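Local atomic coordinates of cucumber peeling cupredoxin (Cucumis sativus, PDB entry 1JER), a protein that holds a single copper ion of the blue (type 1) kind and probably carries electrons, as other plant cupredoxins do. Residues Asn41-Ala44 with Asn45-Asn48. Residues are numbered along the deposited sequence; the frame is centred on the assembly and turned at random.
Sequences NFPA and NAHN. With CU (copper (II) ion), chain B.
Phe42 and His47 pack across a tight turn in the loop that brings the first copper ligand of this cupredoxin into place. The turn is a type II beta turn over Pro43-Ala44-Asn45-Ala46, with Asn45 at its third position in a positive-phi conformation (68°). It is closed by Ala46 N, which gives a nearly straight hydrogen bond of 3.1 Å to Pro43 O. The Phe42 and His47 side chains slide past each other in opposite directions. CB of His47 sits off-centre over the Phe42 ring in a CH-pi contact, 4.3 Å from the centroid. The ring gets there because CG lies between the backbone N and the carbonyl carbon (chi1 48°). Phe42 CE2 comes within 3.2 Å of His47 O, which lies obliquely to the ring. Further along, CZ reaches CA of Asn48. With the aromatic ring cut back to an alanine at Phe42, His47 CB would probably lose its CH-pi partner and part of its packing on this side. Pro43 lies beside the imidazole, its CD at the ring edge, 4.2 Å from His47 CD2. Its CG also meets Ala46 CB at 4.1 Å. Phe42 and Pro43 thus pack against His47, while Cys90, His95 and Gln100 complete the copper site. With CG anti to the carbonyl carbon (chi1 -67°), the His47 ring brings its CD2 to 4.0 Å from Phe42 CB. On the other side of CG from CD2, ND1 of His47 binds the copper ion at 2.0 Å.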
loop_
_atom_site.group_PDB
_atom_site.type_symbol
_atom_site.label_atom_id
_atom_site.label_comp_id
_atom_site.label_asym_id
_atom_site.label_seq_id
_atom_site.Cartn_x
_atom_site.Cartn_y
_atom_site.Cartn_z
ATOM N N ASN A 41 -11.904 -1.005 -0.169
ATOM C CA ASN A 41 -12.473 -1.565 -1.415
ATOM C C ASN A 41 -13.781 -0.784 -1.713
ATOM O O ASN A 41 -14.644 -0.637 -0.853
ATOM C CB ASN A 41 -12.926 -3.027 -1.135
ATOM C CG ASN A 41 -11.717 -3.951 -0.949
ATOM O OD1 ASN A 41 -10.697 -3.821 -1.555
ATOM N ND2 ASN A 41 -11.954 -4.954 -0.068
ATOM N N PHE A 42 -13.846 -0.292 -2.948
ATOM C CA PHE A 42 -15.108 0.458 -3.290
ATOM C C PHE A 42 -15.211 0.425 -4.824
ATOM O O PHE A 42 -14.219 0.185 -5.516
ATOM C CB PHE A 42 -14.961 1.870 -2.809
ATOM C CG PHE A 42 -13.691 2.591 -3.152
ATOM C CD1 PHE A 42 -12.561 2.473 -2.338
ATOM C CD2 PHE A 42 -13.598 3.404 -4.277
ATOM C CE1 PHE A 42 -11.402 3.162 -2.650
ATOM C CE2 PHE A 42 -12.450 4.082 -4.598
ATOM C CZ PHE A 42 -11.316 3.959 -3.789
ATOM N N PRO A 43 -16.392 0.737 -5.335
ATOM C CA PRO A 43 -16.519 0.774 -6.829
ATOM C C PRO A 43 -15.712 1.927 -7.380
ATOM O O PRO A 43 -15.696 3.055 -6.898
ATOM C CB PRO A 43 -18.000 0.943 -7.045
ATOM C CG PRO A 43 -18.636 1.213 -5.765
ATOM C CD PRO A 43 -17.624 1.025 -4.653
ATOM N N ALA A 44 -14.888 1.631 -8.393
ATOM C CA ALA A 44 -14.035 2.687 -8.956
ATOM C C ALA A 44 -14.818 3.956 -9.214
ATOM O O ALA A 44 -16.028 3.978 -9.456
ATOM C CB ALA A 44 -13.435 2.148 -10.284
ATOM N N ASN A 45 -14.129 5.106 -9.115
ATOM C CA ASN A 45 -14.768 6.346 -9.431
ATOM C C ASN A 45 -15.852 6.814 -8.528
ATOM O O ASN A 45 -16.250 8.004 -8.655
ATOM C CB ASN A 45 -15.219 6.362 -10.907
ATOM C CG ASN A 45 -14.096 6.686 -11.871
ATOM O OD1 ASN A 45 -12.917 6.431 -11.631
ATOM N ND2 ASN A 45 -14.449 7.281 -13.020
ATOM N N ALA A 46 -16.372 6.031 -7.577
ATOM C CA ALA A 46 -17.447 6.491 -6.705
ATOM C C ALA A 46 -16.948 7.138 -5.412
ATOM O O ALA A 46 -17.626 7.938 -4.784
ATOM C CB ALA A 46 -18.325 5.287 -6.305
ATOM N N HIS A 47 -15.767 6.723 -4.955
ATOM C CA HIS A 47 -15.296 7.346 -3.655
ATOM C C HIS A 47 -13.786 7.544 -3.803
ATOM O O HIS A 47 -13.182 7.230 -4.815
ATOM C CB HIS A 47 -15.469 6.202 -2.558
ATOM C CG HIS A 47 -16.914 5.890 -2.347
ATOM N ND1 HIS A 47 -17.769 6.782 -1.738
ATOM C CD2 HIS A 47 -17.670 4.812 -2.728
ATOM C CE1 HIS A 47 -19.001 6.253 -1.707
ATOM N NE2 HIS A 47 -18.959 5.070 -2.288
ATOM N N ASN A 48 -13.151 7.978 -2.712
ATOM C CA ASN A 48 -11.686 8.033 -2.724
ATOM C C ASN A 48 -11.241 7.866 -1.255
ATOM O O ASN A 48 -12.122 7.646 -0.395
ATOM C CB ASN A 48 -11.148 9.303 -3.333
ATOM C CG ASN A 48 -11.668 10.559 -2.661
ATOM O OD1 ASN A 48 -11.847 11.602 -3.319
ATOM N ND2 ASN A 48 -11.962 10.491 -1.410
HETATM CU CU CU B . -17.296 8.471 -0.863
#